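Local coordinates for adhesin LabA (Helicobacter pylori, PDB 6GMM), which probably recognises LacdiNAc-bearing glycans of the gastric mucosa as a lectin-like adhesin, helping the bacterium hold to its host, at residues E241-A244 against I245-I249; A306-K309 against D310-I314. All blocks are in the same frame, centred on the assembly; numbering follows the deposited sequence.

Contact 1: residues E241-A244 against I245-I249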
loop_
_atom_site.group_PDB
_atom_site.type_symbol
_atom_site.label_atom_id
_atom_site.label_comp_id
_atom_site.label_asym_id
_atom_site.label_seq_id
_atom_site.Cartn_x
_atom_site.Cartn_y
_atom_site.Cartn_z
ATOM N N GLU A 241 -15.854 9.896 -0.478
ATOM C CA GLU A 241 -15.344 9.116 -1.603
ATOM C C GLU A 241 -14.100 9.726 -2.217
ATOM O O GLU A 241 -13.154 8.998 -2.484
ATOM C CB GLU A 241 -16.427 8.847 -2.645
ATOM C CG GLU A 241 -17.564 7.979 -2.122
ATOM C CD GLU A 241 -18.453 8.590 -1.048
ATOM O OE1 GLU A 241 -18.651 9.828 -1.054
ATOM O OE2 GLU A 241 -18.926 7.826 -0.178
ATOM N N ILE A 242 -14.065 11.057 -2.381
ATOM C CA ILE A 242 -12.869 11.771 -2.866
ATOM C C ILE A 242 -11.726 11.536 -1.842
ATOM O O ILE A 242 -10.618 11.184 -2.233
ATOM C CB ILE A 242 -13.181 13.283 -3.040
ATOM C CG1 ILE A 242 -14.157 13.528 -4.226
ATOM C CG2 ILE A 242 -11.906 14.136 -3.153
ATOM C CD1 ILE A 242 -14.901 14.852 -4.136
ATOM N N SER A 243 -12.018 11.709 -0.541
ATOM C CA SER A 243 -11.004 11.549 0.490
ATOM C C SER A 243 -10.391 10.136 0.476
ATOM O O SER A 243 -9.157 10.014 0.403
ATOM C CB SER A 243 -11.544 11.920 1.869
ATOM O OG SER A 243 -10.509 11.867 2.841
ATOM N N ALA A 244 -11.260 9.089 0.454
ATOM C CA ALA A 244 -10.836 7.686 0.430
ATOM C C ALA A 244 -9.977 7.408 -0.784
ATOM O O ALA A 244 -8.984 6.708 -0.674
ATOM C CB ALA A 244 -12.048 6.777 0.412
ATOM N N ILE A 245 -10.327 7.984 -1.928
ATOM C CA ILE A 245 -9.589 7.711 -3.155
ATOM C C ILE A 245 -8.233 8.399 -3.150
ATOM O O ILE A 245 -7.254 7.800 -3.597
ATOM C CB ILE A 245 -10.435 8.014 -4.423
ATOM C CG1 ILE A 245 -11.724 7.124 -4.446
ATOM C CG2 ILE A 245 -9.576 7.790 -5.677
ATOM C CD1 ILE A 245 -12.768 7.457 -5.613
ATOM N N GLN A 246 -8.171 9.641 -2.639
ATOM C CA GLN A 246 -6.915 10.400 -2.533
ATOM C C GLN A 246 -5.891 9.660 -1.712
ATOM O O GLN A 246 -4.736 9.563 -2.136
ATOM C CB GLN A 246 -7.152 11.798 -1.940
ATOM C CG GLN A 246 -7.906 12.729 -2.916
ATOM C CD GLN A 246 -7.025 13.369 -3.969
ATOM O OE1 GLN A 246 -6.977 14.606 -4.066
ATOM N NE2 GLN A 246 -6.383 12.552 -4.853
ATOM N N ASP A 247 -6.320 9.082 -0.568
ATOM C CA ASP A 247 -5.447 8.314 0.332
ATOM C C ASP A 247 -5.030 6.985 -0.347
ATOM O O ASP A 247 -3.891 6.544 -0.194
ATOM C CB ASP A 247 -6.206 8.039 1.624
ATOM C CG ASP A 247 -6.419 9.246 2.526
ATOM O OD1 ASP A 247 -5.547 10.161 2.527
ATOM O OD2 ASP A 247 -7.379 9.218 3.331
ATOM N N MET A 248 -5.952 6.363 -1.126
ATOM C CA MET A 248 -5.684 5.134 -1.877
ATOM C C MET A 248 -4.519 5.393 -2.854
ATOM O O MET A 248 -3.575 4.617 -2.914
ATOM C CB MET A 248 -6.925 4.726 -2.670
ATOM C CG MET A 248 -7.911 3.910 -1.881
ATOM S SD MET A 248 -9.386 3.545 -2.853
ATOM C CE MET A 248 -8.760 2.292 -3.878
ATOM N N ILE A 249 -4.568 6.522 -3.564
ATOM C CA ILE A 249 -3.536 6.949 -4.515
ATOM C C ILE A 249 -2.201 7.201 -3.767
ATOM O O ILE A 249 -1.141 6.758 -4.230
ATOM C CB ILE A 249 -4.052 8.226 -5.251
ATOM C CG1 ILE A 249 -5.163 7.868 -6.263
ATOM C CG2 ILE A 249 -2.901 9.030 -5.908
ATOM C CD1 ILE A 249 -6.097 9.095 -6.708
#

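Contact 2: residues A306-K309 against D310-I314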
loop_
_atom_site.group_PDB
_atom_site.type_symbol
_atom_site.label_atom_id
_atom_site.label_comp_id
_atom_site.label_asym_id
_atom_site.label_seq_id
_atom_site.Cartn_x
_atom_site.Cartn_y
_atom_site.Cartn_z
ATOM N N ALA A 306 -3.243 -0.708 3.594
ATOM C CA ALA A 306 -3.829 0.614 3.876
ATOM C C ALA A 306 -4.777 1.048 2.768
ATOM O O ALA A 306 -5.770 1.750 3.021
ATOM C CB ALA A 306 -2.744 1.648 4.076
ATOM N N VAL A 307 -4.471 0.618 1.536
ATOM C CA VAL A 307 -5.307 0.893 0.365
ATOM C C VAL A 307 -6.666 0.200 0.603
ATOM O O VAL A 307 -7.682 0.829 0.318
ATOM C CB VAL A 307 -4.642 0.457 -0.962
ATOM C CG1 VAL A 307 -5.659 0.473 -2.127
ATOM C CG2 VAL A 307 -3.409 1.329 -1.276
ATOM N N VAL A 308 -6.669 -1.052 1.160
ATOM C CA VAL A 308 -7.902 -1.811 1.459
ATOM C C VAL A 308 -8.734 -1.008 2.446
ATOM O O VAL A 308 -9.912 -0.743 2.203
ATOM C CB VAL A 308 -7.663 -3.252 1.999
ATOM C CG1 VAL A 308 -8.984 -3.953 2.310
ATOM C CG2 VAL A 308 -6.825 -4.090 1.048
ATOM N N LYS A 309 -8.082 -0.571 3.518
ATOM C CA LYS A 309 -8.679 0.175 4.612
ATOM C C LYS A 309 -9.254 1.508 4.180
ATOM O O LYS A 309 -10.324 1.854 4.672
ATOM C CB LYS A 309 -7.690 0.316 5.772
ATOM C CG LYS A 309 -7.281 -1.044 6.387
ATOM C CD LYS A 309 -8.440 -2.019 6.693
ATOM C CE LYS A 309 -9.238 -1.693 7.932
ATOM N NZ LYS A 309 -10.260 -2.743 8.213
ATOM N N ASP A 310 -8.594 2.220 3.230
ATOM C CA ASP A 310 -9.106 3.490 2.671
ATOM C C ASP A 310 -10.371 3.214 1.825
ATOM O O ASP A 310 -11.409 3.876 2.000
ATOM C CB ASP A 310 -8.046 4.186 1.803
ATOM C CG ASP A 310 -6.785 4.610 2.513
ATOM O OD1 ASP A 310 -6.877 5.053 3.691
ATOM O OD2 ASP A 310 -5.704 4.547 1.883
ATOM N N PHE A 311 -10.281 2.195 0.940
ATOM C CA PHE A 311 -11.376 1.766 0.087
ATOM C C PHE A 311 -12.647 1.401 0.886
ATOM O O PHE A 311 -13.759 1.678 0.433
ATOM C CB PHE A 311 -10.950 0.590 -0.807
ATOM C CG PHE A 311 -12.047 0.227 -1.785
ATOM C CD1 PHE A 311 -12.251 0.979 -2.932
ATOM C CD2 PHE A 311 -12.942 -0.798 -1.502
ATOM C CE1 PHE A 311 -13.299 0.684 -3.803
ATOM C CE2 PHE A 311 -13.985 -1.100 -2.375
ATOM C CZ PHE A 311 -14.159 -0.360 -3.518
ATOM N N GLU A 312 -12.490 0.839 2.073
ATOM C CA GLU A 312 -13.617 0.404 2.895
ATOM C C GLU A 312 -14.320 1.548 3.610
ATOM O O GLU A 312 -15.357 1.305 4.232
ATOM C CB GLU A 312 -13.210 -0.710 3.873
ATOM C CG GLU A 312 -13.020 -2.058 3.196
ATOM C CD GLU A 312 -12.557 -3.193 4.092
ATOM O OE1 GLU A 312 -12.533 -3.022 5.335
ATOM O OE2 GLU A 312 -12.252 -4.276 3.541
ATOM N N ARG A 313 -13.812 2.804 3.467
ATOM C CA ARG A 313 -14.503 3.990 4.000
ATOM C C ARG A 313 -15.684 4.300 3.084
ATOM O O ARG A 313 -16.620 4.987 3.496
ATOM C CB ARG A 313 -13.594 5.214 4.066
ATOM C CG ARG A 313 -12.437 5.081 5.031
ATOM C CD ARG A 313 -11.439 6.193 4.795
ATOM N NE ARG A 313 -12.105 7.493 4.797
ATOM C CZ ARG A 313 -11.513 8.643 4.506
ATOM N NH1 ARG A 313 -10.222 8.674 4.199
ATOM N NH2 ARG A 313 -12.199 9.775 4.544
ATOM N N ILE A 314 -15.619 3.810 1.823
ATOM C CA ILE A 314 -16.657 3.964 0.803
ATOM C C ILE A 314 -17.808 3.000 1.166
ATOM O O ILE A 314 -17.549 1.804 1.351
ATOM C CB ILE A 314 -16.103 3.698 -0.638
ATOM C CG1 ILE A 314 -14.854 4.592 -0.944
ATOM C CG2 ILE A 314 -17.210 3.802 -1.700
ATOM C CD1 ILE A 314 -14.396 4.711 -2.426
#

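Contact 1: residues E241-A244 against I245-I249
Met248 climbs back over the carbonyl of Ala244, one turn earlier in the helix that carries both residues. CB of Met248 passes 3.5 Å from O of Ala244. CG is closer, 3.2 Å from that same Ala244 O, because chi1 (-85°) sets CG beside its own backbone N, on the side from which the preceding turn offers its carbonyl. SD of Met248 then lies 3.9 Å from Ala244 O, and a bend at chi3 (76°) swings CE off the turn. A flexible thioether suits this place: it can fit between several apolar neighbours without asking for a polar partner.

Beneath the side chains runs the ordinary i to i+4 ladder. Ile245 N bonds to Glu241 O and Met248 N to Ala244 O, each at 3.1 Å, while the bond from Gln246 N to Ile242 O is shorter, 2.9 Å. Ile245 lays CG1 against the same Glu241 carbonyl, 3.1 Å from its O, because CG1 sits beside the backbone N of Ile245.

Asp247 and Ser243 belong to a more polar face. Their tips, OD2 of Asp247 and OG of Ser243, stand 4.1 Å apart and are joined through a third residue: Arg313 forms a salt bridge with Asp247 and a weak hydrogen bond with Ser243. Short polar side chains suit this face because they let the guanidinium at the end of the long Arg313 side chain come close to the helix.

Helix 239-264 is buried among its neighbours here. Ile242 and Ile245 pack on Leu72 of helix 57-76 and on Ile199 of helix 188-205. Met248 reaches Leu64 and Ala68 of helix 57-76 as well as Val307 and Phe311 of helix 287-311, so it bridges two partners of the bundle.

Contact 2: residues A306-K309 against D310-I314
With its CG anti to the carbonyl carbon (chi1 -75°) and its chain extended beyond, Glu312 runs alongside Val308, the two side chains pointing the same way. Val308 turns CG1 toward it, and the carboxylate oxygen OE2 of Glu312 comes to rest 3.5 Å from that methyl. Lys309 meets the other oxygen by a folded route: bends at chi2 and chi3 bring its NZ slantwise to 3.7 Å from OE1 of Glu312, a long salt bridge spaced i to i+3. Both long, flexible chains suit an exposed flank, where their charges can stay hydrated, and a lysine near the C-terminal end of a helix probably also eases the negative pole there.

Asp310 leans back over the turn before it. Its OD2 is 3.0 Å from Ala306 O, but these are two acceptors and do not bond; Asn251 ND2 donates a hydrogen bond to OD2 and probably softens the repulsion. The backbone N of Asp310 does bond to Ala306 O, at 2.9 Å, and Phe311 N follows to Val307 O at 3.0 Å. Glu312 N still reaches Val308 O in the carbonyl plane, although the N-H...O angle is only 138°. The helix then ends in tighter turning: Arg313 N bonds to Asp310 O at 3.0 Å, and Phe311 to Ile314 form a type I beta turn.

The side chains divide by face. Arg313, in the turn that follows the helix, has Asp247 as its partner, and Ala306 and Val307 touch Asn251 of helix 239-264. Phe311 is suited to the interior, where Val354 and Val358 of helix 354-366 and Val319 of helix 316-323 receive its large apolar ring. Val308 and Glu312 meet Lys362, again on helix 354-366.

How the contacts relate
Contact 1 is the more deeply buried, in the first turns of helix 239-264 with neighbouring helices around it, whereas contact 2 is partly open and includes the end of helix 287-311. Their centres lie 8 Å apart, on helices that follow each other in the chain. The charge pairing differs accordingly. Contact 2 has its own long salt bridge on the exposed flank, but Asp247 of contact 1 is answered from contact 2: NH1 of Arg313, just past the end of helix 287-311, lies 3.0 Å from Asp247 OD2. Close by, the small Ala244 lets its CB approach Asp310 O to 3.4 Å, so close packing of a methyl on a carbonyl and charge pairing hold the same two elements together.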